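Local coordinates for protein uroporphyrin-III C-methyltransferase (Thermus thermophilus, PDB 1VE2) that probably transfers methyl groups from S-adenosyl-L-methionine to uroporphyrinogen III, a carbon methylation step of tetrapyrrole biosynthesis, at residues G3-V8 with R79-L84; T19-R24 with P108-P113; A29-H34 with K47-P52. All blocks are in the same frame, centred on the assembly; numbering follows the deposited sequence.

Contact 1 of 3, residues G3-V8 with R79-L84; sequences GKVYLV and RVVARL
Tyr6 pairs with Ala82 in parallel register, and the axes of strands 4-8 and 80-84 run 4.6 Å apart at 21°. The side chain starts at Tyr6 CB, 4.3 Å from Ala82 CB. With CG anti to the carbonyl carbon (chi1 -73°), the ring leans back along the partner strand: Tyr6 CD2 sits 3.8 Å from Val81 O, and Tyr6 CE2 meets Val80 CG1 at 3.8 Å, the methyl lying in the ring plane at its edge. At the tip, OH accepts from Lys4 NZ, whose stronger partner is Glu110. On the face carrying Val5, CG2 of that residue touches Val81 CG2 at 3.6 Å. Five backbone bonds join the strands, among them Val8 N to Arg83 O at 2.7 Å and Arg83 N to Tyr6 O at 2.8 Å, the latter with an N-H...O angle of 168°. Arg83 turns its CB to Leu7 CD2 (3.7 Å), then bends at chi2 and carries its buried guanidinium off to Glu98 and Asp35. The chemistry is thus divided: main-chain polar groups and hydrocarbon hold these central strands together, whereas the charged ends of Lys4 and Arg83 find their counter-ions beyond the pair, which probably offsets the cost of burying Arg83.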
loop_
_atom_site.group_PDB
_atom_site.type_symbol
_atom_site.label_atom_id
_atom_site.label_comp_id
_atom_site.label_asym_id
_atom_site.label_seq_id
_atom_site.Cartn_x
_atom_site.Cartn_y
_atom_site.Cartn_z
ATOM N N GLY A 3 26.181 -4.275 13.909
ATOM C CA GLY A 3 25.701 -3.837 12.615
ATOM C C GLY A 3 24.274 -4.279 12.367
ATOM O O GLY A 3 23.836 -5.328 12.842
ATOM N N LYS A 4 23.540 -3.464 11.623
ATOM C CA LYS A 4 22.157 -3.770 11.304
ATOM C C LYS A 4 21.729 -2.922 10.128
ATOM O O LYS A 4 22.160 -1.782 9.983
ATOM C CB LYS A 4 21.257 -3.481 12.503
ATOM C CG LYS A 4 19.792 -3.803 12.271
ATOM C CD LYS A 4 19.016 -3.698 13.574
ATOM C CE LYS A 4 17.562 -4.105 13.394
ATOM N NZ LYS A 4 16.813 -3.975 14.676
ATOM N N VAL A 5 20.865 -3.479 9.292
ATOM C CA VAL A 5 20.396 -2.761 8.125
ATOM C C VAL A 5 18.882 -2.642 8.156
ATOM O O VAL A 5 18.176 -3.609 8.451
ATOM C CB VAL A 5 20.810 -3.490 6.822
ATOM C CG1 VAL A 5 20.234 -2.764 5.614
ATOM C CG2 VAL A 5 22.339 -3.571 6.729
ATOM N N TYR A 6 18.388 -1.445 7.867
ATOM C CA TYR A 6 16.951 -1.216 7.816
ATOM C C TYR A 6 16.606 -0.900 6.370
ATOM O O TYR A 6 17.261 -0.055 5.758
ATOM C CB TYR A 6 16.555 -0.011 8.672
ATOM C CG TYR A 6 16.605 -0.245 10.163
ATOM C CD1 TYR A 6 15.508 -0.769 10.840
ATOM C CD2 TYR A 6 17.748 0.069 10.897
ATOM C CE1 TYR A 6 15.541 -0.971 12.220
ATOM C CE2 TYR A 6 17.795 -0.133 12.278
ATOM C CZ TYR A 6 16.686 -0.650 12.930
ATOM O OH TYR A 6 16.719 -0.843 14.293
ATOM N N LEU A 7 15.622 -1.596 5.810
ATOM C CA LEU A 7 15.186 -1.285 4.439
ATOM C C LEU A 7 13.966 -0.418 4.730
ATOM O O LEU A 7 12.937 -0.913 5.202
ATOM C CB LEU A 7 14.809 -2.556 3.667
ATOM C CG LEU A 7 15.926 -3.612 3.550
ATOM C CD1 LEU A 7 15.464 -4.698 2.577
ATOM C CD2 LEU A 7 17.234 -2.983 3.045
ATOM N N VAL A 8 14.102 0.875 4.455
ATOM C CA VAL A 8 13.074 1.866 4.772
ATOM C C VAL A 8 12.289 2.477 3.629
ATOM O O VAL A 8 12.862 2.913 2.633
ATOM C CB VAL A 8 13.715 3.039 5.568
ATOM C CG1 VAL A 8 12.635 4.038 6.041
ATOM C CG2 VAL A 8 14.516 2.482 6.734
ATOM N N ARG A 79 28.145 -0.973 11.909
ATOM C CA ARG A 79 27.286 0.202 11.799
ATOM C C ARG A 79 25.804 -0.112 11.604
ATOM O O ARG A 79 25.445 -1.181 11.108
ATOM C CB ARG A 79 27.750 1.080 10.635
ATOM C CG ARG A 79 29.060 1.818 10.858
ATOM C CD ARG A 79 29.494 2.494 9.570
ATOM N NE ARG A 79 30.431 3.592 9.790
ATOM C CZ ARG A 79 30.111 4.752 10.358
ATOM N NH1 ARG A 79 28.873 4.978 10.773
ATOM N NH2 ARG A 79 31.031 5.696 10.504
ATOM N N VAL A 80 24.959 0.835 12.010
ATOM C CA VAL A 80 23.511 0.732 11.844
ATOM C C VAL A 80 23.250 1.579 10.615
ATOM O O VAL A 80 23.501 2.778 10.623
ATOM C CB VAL A 80 22.742 1.349 13.024
ATOM C CG1 VAL A 80 21.253 1.432 12.688
ATOM C CG2 VAL A 80 22.959 0.511 14.272
ATOM N N VAL A 81 22.751 0.965 9.552
ATOM C CA VAL A 81 22.526 1.713 8.335
ATOM C C VAL A 81 21.136 1.509 7.761
ATOM O O VAL A 81 20.402 0.606 8.169
ATOM C CB VAL A 81 23.588 1.340 7.286
ATOM C CG1 VAL A 81 24.976 1.692 7.826
ATOM C CG2 VAL A 81 23.518 -0.138 6.974
ATOM N N ALA A 82 20.775 2.367 6.819
ATOM C CA ALA A 82 19.464 2.281 6.204
ATOM C C ALA A 82 19.517 2.447 4.702
ATOM O O ALA A 82 20.339 3.195 4.170
ATOM C CB ALA A 82 18.533 3.340 6.798
ATOM N N ARG A 83 18.634 1.717 4.036
ATOM C CA ARG A 83 18.464 1.788 2.595
ATOM C C ARG A 83 17.120 2.526 2.532
ATOM O O ARG A 83 16.107 2.005 3.001
ATOM C CB ARG A 83 18.331 0.376 2.010
ATOM C CG ARG A 83 17.952 0.318 0.537
ATOM C CD ARG A 83 19.104 0.675 -0.386
ATOM N NE ARG A 83 18.679 0.622 -1.778
ATOM C CZ ARG A 83 18.230 1.661 -2.475
ATOM N NH1 ARG A 83 18.154 2.863 -1.917
ATOM N NH2 ARG A 83 17.825 1.490 -3.730
ATOM N N LEU A 84 17.115 3.738 1.986
ATOM C CA LEU A 84 15.891 4.541 1.909
ATOM C C LEU A 84 15.364 4.528 0.483
ATOM O O LEU A 84 16.050 4.954 -0.450
ATOM C CB LEU A 84 16.174 5.976 2.365
ATOM C CG LEU A 84 14.981 6.943 2.459
ATOM C CD1 LEU A 84 13.944 6.435 3.487
ATOM C CD2 LEU A 84 15.505 8.316 2.878
#

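Contact 2 of 3, residues T19-R24 with P108-P113; sequences TLKALR and PFEVVP
Lys21 lays its aliphatic chain across Val112 and ends in a salt bridge with Glu110. CG stands anti to the backbone N (chi1 -174°) and every later torsion is extended, which carries NZ far enough from the helix to reach Glu110 OE2 at 2.9 Å, nearly along the C-O axis of that oxygen. The two side chains cross at about a right angle. NZ has a second grip: a water 2.6 Å from Lys21 NZ also donates to Val111 O. Val112 splits its methyls, CG2 lying 3.9 Å from Lys21 CE while CG1 reaches the helix backbone, 3.6 Å from Ala22 N, and touches Ala22 CB. Thr19 is the N-cap; a chi1 of 64° turns OG1 in to accept from Ala22 N at 3.2 Å, with an N-H...O angle of 160°. That rotamer puts Thr19 CG2 3.6 Å from Pro113 O. Two waters also link Thr19 to Pro113 O, one through its N and one through OG1. Glu110 gives its other oxygen to Lys4, so one carboxylate ties strand 4-9 to helix 20-28. The helix packs against the sheet beside Val8, strand 109-112 is hydrogen-bonded to strand 4-9, and the second subunit comes up to Thr19, Leu20 and Leu23.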
loop_
_atom_site.group_PDB
_atom_site.type_symbol
_atom_site.label_atom_id
_atom_site.label_comp_id
_atom_site.label_asym_id
_atom_site.label_seq_id
_atom_site.Cartn_x
_atom_site.Cartn_y
_atom_site.Cartn_z
ATOM N N THR A 19 6.193 6.902 8.199
ATOM C CA THR A 19 5.600 6.283 9.383
ATOM C C THR A 19 6.469 6.682 10.567
ATOM O O THR A 19 7.582 7.165 10.384
ATOM C CB THR A 19 5.586 4.753 9.303
ATOM O OG1 THR A 19 6.935 4.258 9.262
ATOM C CG2 THR A 19 4.823 4.301 8.065
ATOM N N LEU A 20 5.973 6.464 11.778
ATOM C CA LEU A 20 6.732 6.837 12.967
ATOM C C LEU A 20 8.037 6.052 13.090
ATOM O O LEU A 20 9.051 6.600 13.533
ATOM C CB LEU A 20 5.870 6.643 14.224
ATOM C CG LEU A 20 4.521 7.380 14.242
ATOM C CD1 LEU A 20 3.939 7.335 15.653
ATOM C CD2 LEU A 20 4.697 8.831 13.802
ATOM N N LYS A 21 8.013 4.777 12.706
ATOM C CA LYS A 21 9.211 3.942 12.771
ATOM C C LYS A 21 10.233 4.457 11.768
ATOM O O LYS A 21 11.427 4.556 12.064
ATOM C CB LYS A 21 8.878 2.477 12.450
ATOM C CG LYS A 21 10.062 1.536 12.649
ATOM C CD LYS A 21 9.644 0.085 12.585
ATOM C CE LYS A 21 10.840 -0.833 12.786
ATOM N NZ LYS A 21 10.456 -2.282 12.760
ATOM N N ALA A 22 9.761 4.777 10.567
ATOM C CA ALA A 22 10.662 5.282 9.538
ATOM C C ALA A 22 11.381 6.532 10.063
ATOM O O ALA A 22 12.585 6.700 9.862
ATOM C CB ALA A 22 9.877 5.595 8.269
ATOM N N LEU A 23 10.640 7.401 10.742
ATOM C CA LEU A 23 11.221 8.616 11.304
ATOM C C LEU A 23 12.329 8.267 12.291
ATOM O O LEU A 23 13.412 8.836 12.240
ATOM C CB LEU A 23 10.151 9.436 12.032
ATOM C CG LEU A 23 9.048 10.087 11.203
ATOM C CD1 LEU A 23 7.998 10.681 12.139
ATOM C CD2 LEU A 23 9.648 11.170 10.322
ATOM N N ARG A 24 12.058 7.328 13.191
ATOM C CA ARG A 24 13.063 6.954 14.176
ATOM C C ARG A 24 14.313 6.420 13.507
ATOM O O ARG A 24 15.426 6.808 13.863
ATOM C CB ARG A 24 12.530 5.900 15.155
ATOM C CG ARG A 24 13.587 5.458 16.179
ATOM C CD ARG A 24 13.061 4.420 17.169
ATOM N NE ARG A 24 12.797 3.118 16.553
ATOM C CZ ARG A 24 13.741 2.292 16.100
ATOM N NH1 ARG A 24 15.022 2.626 16.190
ATOM N NH2 ARG A 24 13.405 1.126 15.566
ATOM N N PRO A 108 21.883 -8.820 10.371
ATOM C CA PRO A 108 20.585 -8.504 10.974
ATOM C C PRO A 108 19.915 -7.375 10.186
ATOM O O PRO A 108 20.571 -6.402 9.812
ATOM C CB PRO A 108 20.961 -8.078 12.397
ATOM C CG PRO A 108 22.209 -8.872 12.668
ATOM C CD PRO A 108 22.967 -8.717 11.363
ATOM N N PHE A 109 18.622 -7.513 9.909
ATOM C CA PHE A 109 17.915 -6.469 9.169
ATOM C C PHE A 109 16.434 -6.423 9.515
ATOM O O PHE A 109 15.867 -7.401 10.004
ATOM C CB PHE A 109 18.087 -6.673 7.655
ATOM C CG PHE A 109 17.261 -7.796 7.093
ATOM C CD1 PHE A 109 15.988 -7.550 6.576
ATOM C CD2 PHE A 109 17.741 -9.102 7.105
ATOM C CE1 PHE A 109 15.199 -8.599 6.078
ATOM C CE2 PHE A 109 16.962 -10.157 6.609
ATOM C CZ PHE A 109 15.686 -9.899 6.095
ATOM N N GLU A 110 15.822 -5.268 9.275
ATOM C CA GLU A 110 14.399 -5.073 9.505
ATOM C C GLU A 110 13.871 -4.268 8.336
ATOM O O GLU A 110 14.591 -3.442 7.767
ATOM C CB GLU A 110 14.128 -4.294 10.795
ATOM C CG GLU A 110 14.504 -5.013 12.060
ATOM C CD GLU A 110 14.010 -4.297 13.309
ATOM O OE1 GLU A 110 14.494 -4.637 14.408
ATOM O OE2 GLU A 110 13.140 -3.405 13.196
ATOM N N VAL A 111 12.615 -4.506 7.981
ATOM C CA VAL A 111 11.999 -3.775 6.880
ATOM C C VAL A 111 10.936 -2.861 7.481
ATOM O O VAL A 111 10.110 -3.295 8.291
ATOM C CB VAL A 111 11.370 -4.744 5.853
ATOM C CG1 VAL A 111 10.709 -3.961 4.719
ATOM C CG2 VAL A 111 12.462 -5.674 5.304
ATOM N N VAL A 112 10.986 -1.593 7.091
ATOM C CA VAL A 112 10.074 -0.570 7.582
ATOM C C VAL A 112 9.157 -0.143 6.446
ATOM O O VAL A 112 9.583 0.557 5.524
ATOM C CB VAL A 112 10.869 0.640 8.087
ATOM C CG1 VAL A 112 9.928 1.715 8.623
ATOM C CG2 VAL A 112 11.845 0.189 9.159
ATOM N N PRO A 113 7.886 -0.577 6.491
ATOM C CA PRO A 113 6.855 -0.278 5.490
ATOM C C PRO A 113 6.661 1.207 5.232
ATOM O O PRO A 113 6.872 2.029 6.122
ATOM C CB PRO A 113 5.592 -0.893 6.096
ATOM C CG PRO A 113 6.106 -2.030 6.893
ATOM C CD PRO A 113 7.347 -1.456 7.547
HETATM O O HOH W 1 7.579 5.116 5.847
HETATM O O HOH W 2 6.767 1.583 9.091
HETATM O O HOH W 3 9.051 -2.882 10.689
#

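Contact 3 of 3, residues A29-H34 with K47-P52; sequences AEVVLH and KGELVP
Val51 N donates to Val32 O at 2.8 Å, the shortest direct polar bond here, its N-H...O angle 162°. Next along, Val51 O accepts from His34 N at 2.9 Å and also receives the CA-H of Leu33. Near the start, Glu49 N binds Glu30 O at 2.9 Å, and a water accepted by Ala29 O at 2.6 Å reaches Gly48 N only weakly. Strands 31-34 and 49-52 are consecutive parallel strands of a beta-alpha-beta unit, connected through helix 40-43, with 49-52 at one margin of the sheet within this chain. On one face, Leu33 CD2 packs on Val51 CB at 3.7 Å, the two side chains side by side and pointing the same way. On the other, His34 places CG between the backbone N and the carbonyl carbon (chi1 70°), which swings the imidazole over to the partner strand: Pro52 CA lies above one ring face, 3.8 Å from the centroid, in a CH-pi contact, and His34 CD2 meets Leu50 CD2 at 3.7 Å. With an alanine here in place of His34, Pro52 CA would lose that aromatic face and a gap would probably open beside Leu50. Leu43 of helix 40-43 touches both His34 and Leu50.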
loop_
_atom_site.group_PDB
_atom_site.type_symbol
_atom_site.label_atom_id
_atom_site.label_comp_id
_atom_site.label_asym_id
_atom_site.label_seq_id
_atom_site.Cartn_x
_atom_site.Cartn_y
_atom_site.Cartn_z
ATOM N N ALA A 29 20.018 5.983 12.115
ATOM C CA ALA A 29 20.896 5.432 11.081
ATOM C C ALA A 29 22.152 6.283 10.870
ATOM O O ALA A 29 22.066 7.494 10.660
ATOM C CB ALA A 29 20.137 5.290 9.770
ATOM N N GLU A 30 23.314 5.637 10.917
ATOM C CA GLU A 30 24.601 6.315 10.744
ATOM C C GLU A 30 24.882 6.653 9.294
ATOM O O GLU A 30 25.542 7.644 8.994
ATOM C CB GLU A 30 25.731 5.433 11.269
ATOM C CG GLU A 30 25.613 5.088 12.737
ATOM C CD GLU A 30 26.590 4.007 13.148
ATOM O OE1 GLU A 30 27.803 4.183 12.905
ATOM O OE2 GLU A 30 26.149 2.982 13.711
ATOM N N VAL A 31 24.391 5.806 8.395
ATOM C CA VAL A 31 24.574 5.998 6.965
ATOM C C VAL A 31 23.265 5.618 6.280
ATOM O O VAL A 31 22.620 4.643 6.665
ATOM C CB VAL A 31 25.719 5.104 6.422
ATOM C CG1 VAL A 31 25.883 5.316 4.922
ATOM C CG2 VAL A 31 27.023 5.425 7.146
ATOM N N VAL A 32 22.880 6.391 5.273
ATOM C CA VAL A 32 21.636 6.139 4.552
ATOM C C VAL A 32 21.858 6.143 3.045
ATOM O O VAL A 32 22.204 7.178 2.468
ATOM C CB VAL A 32 20.579 7.213 4.888
ATOM C CG1 VAL A 32 19.256 6.897 4.193
ATOM C CG2 VAL A 32 20.387 7.299 6.393
ATOM N N LEU A 33 21.677 4.981 2.414
ATOM C CA LEU A 33 21.826 4.868 0.966
ATOM C C LEU A 33 20.426 5.115 0.416
ATOM O O LEU A 33 19.566 4.233 0.454
ATOM C CB LEU A 33 22.305 3.466 0.567
ATOM C CG LEU A 33 23.520 2.822 1.248
ATOM C CD1 LEU A 33 24.211 1.917 0.226
ATOM C CD2 LEU A 33 24.499 3.856 1.751
ATOM N N HIS A 34 20.205 6.314 -0.110
ATOM C CA HIS A 34 18.889 6.705 -0.597
ATOM C C HIS A 34 18.749 6.900 -2.100
ATOM O O HIS A 34 19.672 7.369 -2.766
ATOM C CB HIS A 34 18.471 8.004 0.098
ATOM C CG HIS A 34 19.259 9.202 -0.337
ATOM N ND1 HIS A 34 18.986 9.886 -1.502
ATOM C CD2 HIS A 34 20.326 9.823 0.221
ATOM C CE1 HIS A 34 19.850 10.876 -1.645
ATOM N NE2 HIS A 34 20.675 10.861 -0.614
ATOM N N LYS A 47 19.634 12.094 9.993
ATOM C CA LYS A 47 20.724 12.735 10.719
ATOM C C LYS A 47 22.068 12.044 10.540
ATOM O O LYS A 47 23.048 12.385 11.204
ATOM C CB LYS A 47 20.361 12.851 12.198
ATOM C CG LYS A 47 19.295 13.912 12.424
ATOM C CD LYS A 47 18.911 14.081 13.873
ATOM C CE LYS A 47 17.930 15.240 14.011
ATOM N NZ LYS A 47 17.361 15.329 15.381
ATOM N N GLY A 48 22.105 11.069 9.638
ATOM C CA GLY A 48 23.339 10.361 9.366
ATOM C C GLY A 48 23.893 10.823 8.034
ATOM O O GLY A 48 23.418 11.807 7.464
ATOM N N GLU A 49 24.892 10.111 7.527
ATOM C CA GLU A 49 25.504 10.462 6.252
ATOM C C GLU A 49 24.625 10.027 5.080
ATOM O O GLU A 49 24.308 8.842 4.938
ATOM C CB GLU A 49 26.873 9.788 6.140
ATOM C CG GLU A 49 27.682 10.197 4.917
ATOM C CD GLU A 49 28.780 9.197 4.597
ATOM O OE1 GLU A 49 29.409 8.672 5.544
ATOM O OE2 GLU A 49 29.017 8.939 3.397
ATOM N N LEU A 50 24.232 10.982 4.240
ATOM C CA LEU A 50 23.401 10.670 3.080
ATOM C C LEU A 50 24.239 10.236 1.883
ATOM O O LEU A 50 25.152 10.948 1.461
ATOM C CB LEU A 50 22.556 11.879 2.669
ATOM C CG LEU A 50 21.378 12.284 3.559
ATOM C CD1 LEU A 50 20.668 13.493 2.947
ATOM C CD2 LEU A 50 20.413 11.114 3.690
ATOM N N VAL A 51 23.914 9.070 1.336
ATOM C CA VAL A 51 24.614 8.540 0.172
ATOM C C VAL A 51 23.603 8.246 -0.925
ATOM O O VAL A 51 22.873 7.258 -0.856
ATOM C CB VAL A 51 25.361 7.232 0.512
ATOM C CG1 VAL A 51 25.955 6.626 -0.747
ATOM C CG2 VAL A 51 26.453 7.508 1.528
ATOM N N PRO A 52 23.536 9.106 -1.949
ATOM C CA PRO A 52 22.593 8.898 -3.052
ATOM C C PRO A 52 23.019 7.722 -3.920
ATOM O O PRO A 52 24.206 7.534 -4.167
ATOM C CB PRO A 52 22.647 10.225 -3.806
ATOM C CG PRO A 52 24.063 10.671 -3.586
ATOM C CD PRO A 52 24.274 10.372 -2.117
HETATM O O HOH W 4 20.326 8.964 9.347
#

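All three contacts belong to one parallel five-stranded sheet, ordered 49-52, 31-34, 80-85, 4-9, 109-112. Contact 1 pairs strands 4-9 and 80-85 inside it, contact 3 pairs the two strands at one margin, and contact 2 sets helix 20-28 against the other margin. The centre of contact 1 lies about 9 Å from that of contact 2 and from that of contact 3, whose centres are about 14 Å apart and which do not touch. Along the chain the segments of contacts 1 and 2 alternate, while both segments of contact 3 fall between theirs. Neighbours in the sheet are thus often distant in sequence, and in this N-terminal alpha/beta part of the methylase helix 20-28 lies on one face of the sheet and helix 64-76 on the other.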